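Local coordinates for protease Do-like 8, chloroplastic (Arabidopsis thaliana, PDB 4IC6), which probably cleaves proteins in the chloroplast thylakoid as a serine endopeptidase of the HtrA (Deg) family, at residues V42-F46 / I159-G164; I78-Y82 / I218-I222; P141-G145 / K212-I216; E262-D266 / N321-M326; A313-K317 / I328-Y332. The protein carries 1 engineered substitution. All coordinates share one frame; numbering follows the deposited sequence.

Interaction 1 (V42-F46 / I159-G164); sequences VVNIF and IGNPFG
The rim of the Phe46 ring meets the turn at Phe163: CZ of Phe46 lies 3.4 Å from the backbone O of Phe163, at the edge, near the ring plane. The end of the Asn44 side chain lies over one face of Phe46, offset toward the rim. The Phe163 ring has CB of its own neighbour Pro162 over the centre of one face and CZ of Phe46 at its edge. Pro267 and Gln271 of the second subunit pack on Phe163 and Phe46 respectively.

Strand 42-47 belongs to the N-terminal barrel and strand 155-160 to the C-terminal barrel of the chymotrypsin-like fold, so the contact is a seam between barrels; the side chain of Pro162 lies about 8 Å from that of Ala204, an engineered residue at a predicted charge-relay position. Asn161 supplies the hydrogen bond between the segments. With CG anti to the backbone N (chi1 175°), its ND2 donates to Val42 O at 3.2 Å, nearly straight at 162°, and Val42 O lies close to the amide plane. The same nitrogen bonds to Gln111 OE1, its strongest partner, while Val42 O also binds His167 NE2. Asn161 OD1 accepts a weak bond from Gly164 N, 3.1 Å away, across a turn with Gly164 left-handed. Toward the start of both segments Val42 CG2 touches Ile159 CG2 (3.7 Å); in the other direction, Asn44 CA makes a CA-H...O contact with Asn161 O (3.3 Å).

Interaction 2 (I78-Y82 / I218-I222); sequences IVTNY and INTAI
Asn81 and Thr220 are matched through their first torsions: CG of Asn81 (chi1 -72°) and OG1 of Thr220 (chi1 -58°) both stand opposite their own carbonyl carbons, and this brings the amide against the hydroxyl. The site is the junction of the two barrels of a chymotrypsin-like protease, where the predicted charge relay residues gather. Asn81 ND2 donates to Thr220 OG1 at 3.2 Å with an angle of 158°, the hydroxyl slightly off the amide plane. The second use of that nitrogen is the stronger one, a bond to the backbone O of Asp126, so Asn81 probably helps, as a second-shell residue, to position this predicted charge-relay residue. Thr220 OG1 donates a hydrogen bond to Ile218 O, 2.7 Å away, from above the carbonyl plane, and this fixes the hydroxyl as acceptor for the amide. Within the strands, Val79 CG1 and Ile218 CD1 meet loosely at 4.3 Å. At the amide oxygen two acceptors face each other, Asn81 OD1 and Asn219 O, 3.0 Å apart with no bond between them. A water bridges Asn81 OD1 and Ala221 N, accepting from the latter at 3.1 Å; its 2.5 Å separation from OD1 is short and the exact value doubtful.

Interaction 3 (P141-G145 / K212-I216); sequences PIKVG and KGNLI
A segment of the long connection between the two barrels, residues 141-145, is laid against the start of strand 215-219 of the C-terminal barrel, and a single beta bridge pairs Val144 with Leu215. The bonding pattern is that of a parallel bridge: Leu215 reaches to either side of Val144, its N donating to Lys143 O at 2.6 Å and its O accepting from Gly145 N at 2.9 Å. The first of these bonds is almost linear, 175°, and in the carbonyl plane. A water adds a further link between the backbones, accepting from Lys143 N at 2.8 Å and donating to Gly213 O at 2.9 Å. Ahead of the strand, Asp210 OD1 holds Lys212 N and Asn214 N, shaping the turn that carries Asn214.

Lys143 and Asn214 lie side by side and point the same way. The lysine chain runs past the amide and then bends at its last torsion (chi4 -78°), turning NZ back to Asn214 OD1 at 3.0 Å. On the inner side, Ile142 crosses Leu215 at about a right angle, CG1 to CD1 at 3.8 Å, and both side chains also rest on Val70. The backbone bonds thus sit between an apolar layer and a solvent-facing lysine-amide pair. That outer bond joins a charged donor to a neutral acceptor, so the ammonium probably keeps its full positive charge and polarises the amide C=O.

Interaction 4 (E262-D266 / N321-M326); sequences ELAPD and NKAELM
Leu263 and Lys322 form the nearest backbone pair, their CA atoms 6.7 Å apart, where the weakly bonded strand 262-263 passes the first turn of helix 322-329. Both segments lie in the PDZ domain, and they probably correspond to the strand and helix that flank the peptide groove in this fold. Each segment also contains the start of a helix: Pro265 is the N-cap of helix 266-271, and Asn321 caps helix 322-329. Asn321 has its CG between backbone N and carbonyl carbon (chi1 53°), which lets OD1 accept from Glu324 N at 2.9 Å, almost in line with the amide C=O.

Lys322 is fully extended beyond CG and reaches across the end of the strand, with CD against Leu263 CB at 3.8 Å. Its NZ ends on Leu263 O, 3.0 Å away, coming from well above the carbonyl plane, 45° out of it. The apolar side is tight: CD1 of Leu263 presses on CD2 of Leu325 at 3.4 Å, the two side chains crossing at about a right angle, while Met326 SD slides past the same methyl. Leu325 continues inward to Ile311 and Val314. At the other end, Asp266 bears on Asn321, and Phe165 of the third subunit packs on the aspartate. Here the carboxylate and amide planes are turned 57° apart, and a water joins them, donating to Asp266 OD2 at 2.7 Å and accepting from Asn321 ND2 at 2.8 Å.

Interaction 5 (A313-K317 / I328-Y332); sequences AVDDK and ILDEY
Val314 sits at the apolar centre, with three side chains of the 328-332 segment gathered about its branches. Its CB meets CG2 of Ile328 at 4.2 Å, CG2 approaches CD2 of Leu329 at 4.3 Å, and CG1 rests against CE2 of Tyr332 at 3.8 Å, oblique to the ring. Val338 and Val319 add to this cluster, which packs the later part of helix 322-329 onto strand 310-314 in the PDZ domain. Farther out, the aliphatic part of Lys317 slides past Ile328 in the opposite direction, CD against CG2 at 3.8 Å.

Two turns bring the outer groups together. Val314 to Lys317 form a type II' turn, the beta hairpin link between strands 310-314 and 317-318, and Asp315 occupies its second position with a positive phi of 65°. Leu329 to Tyr332 form a type I turn toward the close of the segment, where Tyr332 N bonds to Leu329 O at 2.9 Å. From these turns Asp315 and Tyr332 advance from opposite directions, the carboxylate plane 68° from the ring plane. The phenol OH of Tyr332 donates to Asp315 OD2, which lies at the ring edge; the modelled separation of 2.4 Å is very short, and its exact value is doubtful. The other carboxylate oxygen, OD1, accepts from Thr339 N, so both oxygens have partners, which probably limits the rotation of the group. Lys317 NZ lies 3.7 Å from Tyr332 OH, close enough that its positive charge would probably favour the negative form of the aspartate and polarise the phenol.

From the N terminus, the first loop opens at residues 42-46 and is closed 113 residues later by interaction 1, which joins the N-terminal barrel to the C-terminal one. Interaction 2, which also joins the two barrels, starts inside that loop and ends beyond it, so the two cross; they touch directly, Ile45 CD1 lying 3.5 Å from Thr80 CB. Interaction 3 is nested within the loop of interaction 2, shares strand 215-219 with it, and also crosses interaction 1, tying the connection between barrels to the second one. Interactions 4 and 5 come after all three, within the PDZ domain; these two cross each other, share helix 322-329, and meet through Leu325 and Val314, across the chain's centre from interaction 1.

Interaction 1 (V42-F46 / I159-G164)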
# COMPACT_ATOMS: atom_id res chain seq x y z
N VAL A 42 -30.82 13.03 16.54
CA VAL A 42 -29.63 12.85 15.72
C VAL A 42 -29.97 13.22 14.27
O VAL A 42 -30.72 12.51 13.59
CB VAL A 42 -29.09 11.42 15.82
CG1 VAL A 42 -27.79 11.32 15.04
CG2 VAL A 42 -28.84 11.05 17.28
N VAL A 43 -29.43 14.35 13.82
CA VAL A 43 -29.76 14.87 12.50
C VAL A 43 -28.71 14.46 11.48
O VAL A 43 -27.63 13.98 11.83
CB VAL A 43 -29.91 16.41 12.49
CG1 VAL A 43 -30.98 16.86 13.47
CG2 VAL A 43 -28.58 17.09 12.79
N ASN A 44 -29.05 14.65 10.21
CA ASN A 44 -28.10 14.47 9.12
C ASN A 44 -27.67 15.82 8.54
O ASN A 44 -28.50 16.70 8.30
CB ASN A 44 -28.72 13.58 8.02
CG ASN A 44 -27.97 13.66 6.72
OD1 ASN A 44 -26.88 13.09 6.58
ND2 ASN A 44 -28.55 14.35 5.75
N ILE A 45 -26.36 15.97 8.32
CA ILE A 45 -25.82 17.20 7.76
C ILE A 45 -25.02 16.92 6.48
O ILE A 45 -24.05 16.15 6.50
CB ILE A 45 -24.87 17.90 8.77
CG1 ILE A 45 -25.61 18.22 10.07
CG2 ILE A 45 -24.26 19.16 8.15
CD1 ILE A 45 -24.71 18.62 11.23
N PHE A 46 -25.45 17.54 5.38
CA PHE A 46 -24.68 17.56 4.15
C PHE A 46 -24.04 18.94 3.94
O PHE A 46 -24.74 19.95 3.95
CB PHE A 46 -25.55 17.19 2.93
CG PHE A 46 -25.93 15.73 2.88
CD1 PHE A 46 -24.96 14.75 2.72
CD2 PHE A 46 -27.26 15.34 2.97
CE1 PHE A 46 -25.31 13.40 2.66
CE2 PHE A 46 -27.61 13.99 2.91
CZ PHE A 46 -26.64 13.03 2.76
N ILE A 159 -24.49 6.83 17.88
CA ILE A 159 -25.60 6.91 16.93
C ILE A 159 -25.21 7.85 15.80
O ILE A 159 -24.56 8.88 16.03
CB ILE A 159 -26.91 7.37 17.63
CG1 ILE A 159 -27.24 6.43 18.80
CG2 ILE A 159 -28.08 7.46 16.65
CD1 ILE A 159 -28.59 6.67 19.46
N GLY A 160 -25.58 7.49 14.58
CA GLY A 160 -25.38 8.36 13.43
C GLY A 160 -26.63 8.48 12.57
O GLY A 160 -27.54 7.66 12.64
N ASN A 161 -26.67 9.53 11.76
CA ASN A 161 -27.69 9.68 10.73
C ASN A 161 -26.91 10.20 9.54
O ASN A 161 -26.91 11.39 9.26
CB ASN A 161 -28.75 10.67 11.20
CG ASN A 161 -29.80 10.97 10.15
OD1 ASN A 161 -29.78 10.43 9.03
ND2 ASN A 161 -30.74 11.85 10.50
N PRO A 162 -26.16 9.30 8.88
CA PRO A 162 -25.13 9.75 7.94
C PRO A 162 -25.66 10.20 6.58
O PRO A 162 -25.00 11.00 5.92
CB PRO A 162 -24.24 8.52 7.77
CG PRO A 162 -25.17 7.34 8.07
CD PRO A 162 -26.09 7.85 9.15
N PHE A 163 -26.83 9.70 6.17
CA PHE A 163 -27.34 10.06 4.84
C PHE A 163 -28.74 10.67 4.83
O PHE A 163 -29.26 11.05 3.77
CB PHE A 163 -27.27 8.86 3.90
CG PHE A 163 -25.90 8.23 3.84
CD1 PHE A 163 -24.81 8.96 3.38
CD2 PHE A 163 -25.70 6.92 4.26
CE1 PHE A 163 -23.54 8.40 3.34
CE2 PHE A 163 -24.44 6.35 4.21
CZ PHE A 163 -23.36 7.09 3.74
N GLY A 164 -29.36 10.79 5.99
CA GLY A 164 -30.64 11.47 6.07
C GLY A 164 -31.81 10.58 5.71
O GLY A 164 -32.92 11.09 5.51

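Interaction 2 (I78-Y82 / I218-I222)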
# COMPACT_ATOMS: atom_id res chain seq x y z
N ILE A 78 -27.90 23.34 16.22
CA ILE A 78 -27.43 22.00 15.85
C ILE A 78 -25.94 21.91 16.15
O ILE A 78 -25.20 22.80 15.76
CB ILE A 78 -27.61 21.74 14.34
CG1 ILE A 78 -29.07 21.92 13.93
CG2 ILE A 78 -27.10 20.34 13.98
CD1 ILE A 78 -30.04 21.10 14.75
N VAL A 79 -25.52 20.85 16.82
CA VAL A 79 -24.10 20.67 17.13
C VAL A 79 -23.50 19.52 16.31
O VAL A 79 -24.13 18.46 16.18
CB VAL A 79 -23.87 20.41 18.63
CG1 VAL A 79 -22.40 20.04 18.91
CG2 VAL A 79 -24.27 21.62 19.43
N THR A 80 -22.31 19.74 15.76
CA THR A 80 -21.63 18.71 14.96
C THR A 80 -20.11 18.91 15.03
O THR A 80 -19.64 19.83 15.70
CB THR A 80 -22.08 18.78 13.48
OG1 THR A 80 -21.65 17.61 12.77
CG2 THR A 80 -21.52 20.03 12.80
N ASN A 81 -19.36 18.06 14.34
CA ASN A 81 -17.93 18.31 14.18
C ASN A 81 -17.67 19.44 13.19
O ASN A 81 -18.40 19.61 12.20
CB ASN A 81 -17.18 17.07 13.67
CG ASN A 81 -17.05 15.98 14.71
OD1 ASN A 81 -17.39 14.83 14.45
ND2 ASN A 81 -16.55 16.34 15.89
N TYR A 82 -16.62 20.20 13.47
CA TYR A 82 -16.07 21.17 12.53
C TYR A 82 -15.82 20.41 11.23
O TYR A 82 -16.16 20.88 10.15
CB TYR A 82 -14.77 21.74 13.11
CG TYR A 82 -14.08 22.82 12.28
CD1 TYR A 82 -14.03 24.13 12.73
CD2 TYR A 82 -13.43 22.51 11.09
CE1 TYR A 82 -13.38 25.12 11.99
CE2 TYR A 82 -12.79 23.49 10.35
CZ TYR A 82 -12.77 24.79 10.81
OH TYR A 82 -12.13 25.77 10.07
N ILE A 218 -19.32 13.68 21.54
CA ILE A 218 -19.60 13.70 20.11
C ILE A 218 -18.61 12.79 19.36
O ILE A 218 -17.40 13.07 19.36
CB ILE A 218 -19.47 15.10 19.52
CG1 ILE A 218 -20.51 16.05 20.15
CG2 ILE A 218 -19.62 15.07 17.99
CD1 ILE A 218 -21.94 15.80 19.69
N ASN A 219 -19.13 11.74 18.72
CA ASN A 219 -18.32 10.84 17.89
C ASN A 219 -17.45 11.62 16.91
O ASN A 219 -17.95 12.42 16.10
CB ASN A 219 -19.22 9.87 17.10
CG ASN A 219 -20.30 9.23 17.95
OD1 ASN A 219 -20.06 8.90 19.10
ND2 ASN A 219 -21.49 9.05 17.38
N THR A 220 -16.14 11.38 16.95
CA THR A 220 -15.24 12.20 16.17
C THR A 220 -14.28 11.41 15.30
O THR A 220 -13.47 10.62 15.79
CB THR A 220 -14.49 13.19 17.10
OG1 THR A 220 -15.47 13.99 17.78
CG2 THR A 220 -13.54 14.08 16.31
N ALA A 221 -14.35 11.66 13.98
CA ALA A 221 -13.50 10.95 13.03
C ALA A 221 -12.03 11.32 13.26
O ALA A 221 -11.71 12.47 13.55
CB ALA A 221 -13.91 11.29 11.61
N ILE A 222 -11.14 10.34 13.12
CA ILE A 222 -9.71 10.58 13.34
C ILE A 222 -8.87 10.07 12.17
O ILE A 222 -9.36 9.34 11.31
CB ILE A 222 -9.18 9.86 14.59
CG1 ILE A 222 -9.45 8.36 14.47
CG2 ILE A 222 -9.80 10.41 15.87
CD1 ILE A 222 -8.56 7.51 15.39
O HOH W 1 -15.88 13.99 12.67

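Interaction 3 (P141-G145 / K212-I216)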
# COMPACT_ATOMS: atom_id res chain seq x y z
N PRO A 141 -34.40 18.07 21.60
CA PRO A 141 -33.02 18.29 22.04
C PRO A 141 -32.43 17.06 22.72
O PRO A 141 -33.09 16.37 23.50
CB PRO A 141 -33.15 19.44 23.04
CG PRO A 141 -34.37 20.19 22.57
CD PRO A 141 -35.31 19.12 22.10
N ILE A 142 -31.17 16.78 22.40
CA ILE A 142 -30.45 15.70 23.05
C ILE A 142 -30.37 16.00 24.54
O ILE A 142 -30.29 17.17 24.93
CB ILE A 142 -29.04 15.59 22.46
CG1 ILE A 142 -28.46 14.20 22.68
CG2 ILE A 142 -28.13 16.71 23.02
CD1 ILE A 142 -29.16 13.14 21.83
N LYS A 143 -30.39 14.97 25.37
CA LYS A 143 -30.16 15.14 26.81
C LYS A 143 -28.67 14.99 27.11
O LYS A 143 -28.05 14.01 26.70
CB LYS A 143 -30.94 14.10 27.61
CG LYS A 143 -30.84 14.27 29.12
CD LYS A 143 -32.11 13.77 29.81
CE LYS A 143 -32.05 13.96 31.33
NZ LYS A 143 -31.23 12.93 32.03
N VAL A 144 -28.10 15.95 27.83
CA VAL A 144 -26.66 15.98 28.04
C VAL A 144 -26.29 15.61 29.47
O VAL A 144 -26.88 16.11 30.42
CB VAL A 144 -26.08 17.36 27.71
CG1 VAL A 144 -24.56 17.33 27.87
CG2 VAL A 144 -26.47 17.77 26.29
N GLY A 145 -25.30 14.73 29.61
CA GLY A 145 -24.84 14.27 30.91
C GLY A 145 -23.46 14.81 31.26
O GLY A 145 -22.92 15.66 30.56
N LYS A 212 -27.83 5.56 30.17
CA LYS A 212 -29.07 6.26 30.52
C LYS A 212 -29.54 7.12 29.35
O LYS A 212 -30.55 7.80 29.44
CB LYS A 212 -28.87 7.12 31.77
CG LYS A 212 -29.33 6.44 33.05
CD LYS A 212 -28.17 5.87 33.83
CE LYS A 212 -27.44 6.98 34.60
NZ LYS A 212 -25.98 6.68 34.68
N GLY A 213 -28.78 7.09 28.27
CA GLY A 213 -29.12 7.85 27.09
C GLY A 213 -28.72 9.31 27.16
O GLY A 213 -29.18 10.10 26.35
N ASN A 214 -27.89 9.67 28.13
CA ASN A 214 -27.35 11.02 28.17
C ASN A 214 -26.19 11.17 27.22
O ASN A 214 -25.35 10.27 27.08
CB ASN A 214 -26.86 11.38 29.57
CG ASN A 214 -27.98 11.41 30.58
OD1 ASN A 214 -29.12 11.77 30.26
ND2 ASN A 214 -27.68 11.01 31.81
N LEU A 215 -26.11 12.33 26.58
CA LEU A 215 -24.95 12.61 25.75
C LEU A 215 -23.69 12.73 26.61
O LEU A 215 -23.62 13.57 27.51
CB LEU A 215 -25.15 13.89 24.95
CG LEU A 215 -24.04 14.07 23.92
CD1 LEU A 215 -24.66 14.40 22.59
CD2 LEU A 215 -23.07 15.14 24.35
N ILE A 216 -22.70 11.88 26.33
CA ILE A 216 -21.42 11.97 27.02
C ILE A 216 -20.30 12.42 26.08
O ILE A 216 -19.21 12.74 26.52
CB ILE A 216 -21.05 10.65 27.72
CG1 ILE A 216 -21.19 9.48 26.74
CG2 ILE A 216 -21.94 10.47 28.95
CD1 ILE A 216 -20.46 8.23 27.15
O HOH W 2 -30.50 12.20 24.79

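Interaction 4 (E262-D266 / N321-M326)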
# COMPACT_ATOMS: atom_id res chain seq x y z
N GLU A 262 5.28 24.48 22.57
CA GLU A 262 4.91 23.11 22.23
C GLU A 262 5.08 22.23 23.48
O GLU A 262 6.15 22.19 24.07
CB GLU A 262 5.79 22.58 21.09
CG GLU A 262 5.14 21.45 20.28
CD GLU A 262 6.14 20.39 19.82
OE1 GLU A 262 7.33 20.73 19.59
OE2 GLU A 262 5.73 19.21 19.69
N LEU A 263 4.01 21.55 23.87
CA LEU A 263 4.04 20.68 25.04
C LEU A 263 4.00 19.22 24.59
O LEU A 263 3.33 18.89 23.59
CB LEU A 263 2.87 20.99 25.98
CG LEU A 263 2.85 22.43 26.54
CD1 LEU A 263 1.51 22.74 27.18
CD2 LEU A 263 3.96 22.65 27.53
N ALA A 264 4.70 18.36 25.31
CA ALA A 264 4.77 16.94 24.96
C ALA A 264 3.44 16.26 25.21
O ALA A 264 2.82 16.45 26.25
CB ALA A 264 5.88 16.23 25.76
N PRO A 265 3.00 15.44 24.25
CA PRO A 265 1.83 14.60 24.49
C PRO A 265 2.13 13.69 25.71
O PRO A 265 3.30 13.38 25.95
CB PRO A 265 1.73 13.77 23.21
CG PRO A 265 2.40 14.60 22.16
CD PRO A 265 3.50 15.34 22.86
N ASP A 266 1.10 13.30 26.46
CA ASP A 266 1.30 12.51 27.68
C ASP A 266 2.13 11.24 27.48
O ASP A 266 2.98 10.91 28.31
CB ASP A 266 -0.05 12.13 28.30
CG ASP A 266 -0.55 13.16 29.28
OD1 ASP A 266 -0.21 14.35 29.13
OD2 ASP A 266 -1.28 12.77 30.22
N ASN A 321 -0.83 17.25 34.00
CA ASN A 321 -0.37 16.95 32.65
C ASN A 321 -0.71 18.07 31.68
O ASN A 321 -1.22 19.12 32.07
CB ASN A 321 -1.01 15.66 32.17
CG ASN A 321 -2.51 15.67 32.30
OD1 ASN A 321 -3.16 16.66 31.97
ND2 ASN A 321 -3.07 14.56 32.79
N LYS A 322 -0.48 17.81 30.40
CA LYS A 322 -0.70 18.79 29.35
C LYS A 322 -2.16 19.23 29.23
O LYS A 322 -2.45 20.43 29.12
CB LYS A 322 -0.24 18.20 28.02
CG LYS A 322 -0.67 18.99 26.82
CD LYS A 322 0.05 18.49 25.59
CE LYS A 322 -0.45 19.18 24.35
NZ LYS A 322 0.32 18.76 23.16
N ALA A 323 -3.07 18.26 29.25
CA ALA A 323 -4.49 18.50 29.09
C ALA A 323 -4.99 19.42 30.17
O ALA A 323 -5.78 20.34 29.92
CB ALA A 323 -5.26 17.17 29.13
N GLU A 324 -4.51 19.18 31.39
CA GLU A 324 -4.89 19.98 32.53
C GLU A 324 -4.36 21.41 32.45
O GLU A 324 -5.07 22.34 32.81
CB GLU A 324 -4.46 19.31 33.83
CG GLU A 324 -5.27 18.06 34.15
CD GLU A 324 -6.76 18.36 34.22
OE1 GLU A 324 -7.12 19.37 34.87
OE2 GLU A 324 -7.57 17.62 33.62
N LEU A 325 -3.12 21.58 32.00
CA LEU A 325 -2.58 22.92 31.82
C LEU A 325 -3.48 23.72 30.85
O LEU A 325 -3.92 24.84 31.16
CB LEU A 325 -1.13 22.87 31.30
CG LEU A 325 -0.46 24.21 30.95
CD1 LEU A 325 -0.35 25.14 32.15
CD2 LEU A 325 0.91 23.96 30.35
N MET A 326 -3.78 23.12 29.71
CA MET A 326 -4.66 23.77 28.74
C MET A 326 -5.99 24.14 29.37
O MET A 326 -6.46 25.28 29.27
CB MET A 326 -4.88 22.88 27.52
CG MET A 326 -3.59 22.39 26.87
SD MET A 326 -2.49 23.78 26.50
CE MET A 326 -3.17 24.35 24.95
O HOH W 3 1.31 21.82 22.56
O HOH W 4 -1.73 12.12 32.83
O HOH W 5 -2.94 15.53 27.51

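Interaction 5 (A313-K317 / I328-Y332)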
# COMPACT_ATOMS: atom_id res chain seq x y z
N ALA A 313 2.66 23.88 38.13
CA ALA A 313 1.64 24.74 38.72
C ALA A 313 1.47 26.06 37.95
O ALA A 313 2.45 26.67 37.54
CB ALA A 313 1.99 25.03 40.18
N VAL A 314 0.23 26.49 37.78
CA VAL A 314 -0.04 27.84 37.29
C VAL A 314 -0.48 28.71 38.45
O VAL A 314 -1.59 28.55 38.97
CB VAL A 314 -1.10 27.85 36.18
CG1 VAL A 314 -1.46 29.30 35.79
CG2 VAL A 314 -0.62 27.07 34.98
N ASP A 315 0.37 29.66 38.84
CA ASP A 315 0.12 30.42 40.05
C ASP A 315 0.21 29.43 41.21
O ASP A 315 1.30 28.96 41.55
CB ASP A 315 -1.27 31.08 40.00
CG ASP A 315 -1.34 32.24 39.01
OD1 ASP A 315 -0.28 32.84 38.73
OD2 ASP A 315 -2.45 32.55 38.52
N ASP A 316 -0.94 29.10 41.79
CA ASP A 316 -0.99 28.16 42.89
C ASP A 316 -1.40 26.76 42.43
O ASP A 316 -0.80 25.76 42.83
CB ASP A 316 -1.94 28.66 43.98
N LYS A 317 -2.42 26.70 41.57
CA LYS A 317 -3.09 25.46 41.19
C LYS A 317 -2.22 24.45 40.43
O LYS A 317 -1.69 24.77 39.36
CB LYS A 317 -4.36 25.77 40.40
CG LYS A 317 -4.17 26.78 39.28
CD LYS A 317 -5.50 27.35 38.77
CE LYS A 317 -5.83 28.68 39.43
NZ LYS A 317 -7.02 29.32 38.81
N ILE A 328 -6.72 24.58 32.47
CA ILE A 328 -6.55 25.63 33.46
C ILE A 328 -6.40 27.00 32.81
O ILE A 328 -7.01 27.98 33.24
CB ILE A 328 -5.33 25.36 34.36
CG1 ILE A 328 -5.63 24.22 35.34
CG2 ILE A 328 -4.93 26.60 35.12
CD1 ILE A 328 -4.40 23.52 35.89
N LEU A 329 -5.58 27.06 31.76
CA LEU A 329 -5.32 28.32 31.07
C LEU A 329 -6.58 28.87 30.41
O LEU A 329 -6.79 30.08 30.39
CB LEU A 329 -4.20 28.15 30.04
CG LEU A 329 -2.84 27.87 30.69
CD1 LEU A 329 -1.77 27.65 29.64
CD2 LEU A 329 -2.47 29.03 31.60
N ASP A 330 -7.41 27.97 29.89
CA ASP A 330 -8.63 28.37 29.19
C ASP A 330 -9.61 29.18 30.06
O ASP A 330 -10.58 29.74 29.54
CB ASP A 330 -9.32 27.16 28.58
N GLU A 331 -9.36 29.23 31.36
CA GLU A 331 -10.24 29.97 32.28
C GLU A 331 -9.68 31.34 32.64
O GLU A 331 -10.38 32.17 33.24
CB GLU A 331 -10.54 29.14 33.53
CG GLU A 331 -11.67 28.11 33.35
CD GLU A 331 -13.06 28.70 33.57
OE1 GLU A 331 -13.36 29.10 34.72
OE2 GLU A 331 -13.85 28.76 32.61
N TYR A 332 -8.43 31.59 32.27
CA TYR A 332 -7.84 32.92 32.39
C TYR A 332 -8.24 33.81 31.22
O TYR A 332 -8.86 33.35 30.25
CB TYR A 332 -6.32 32.82 32.44
CG TYR A 332 -5.75 32.41 33.78
CD1 TYR A 332 -5.44 33.36 34.73
CD2 TYR A 332 -5.52 31.07 34.08
CE1 TYR A 332 -4.92 33.01 35.95
CE2 TYR A 332 -4.99 30.70 35.31
CZ TYR A 332 -4.69 31.67 36.24
OH TYR A 332 -4.17 31.32 37.46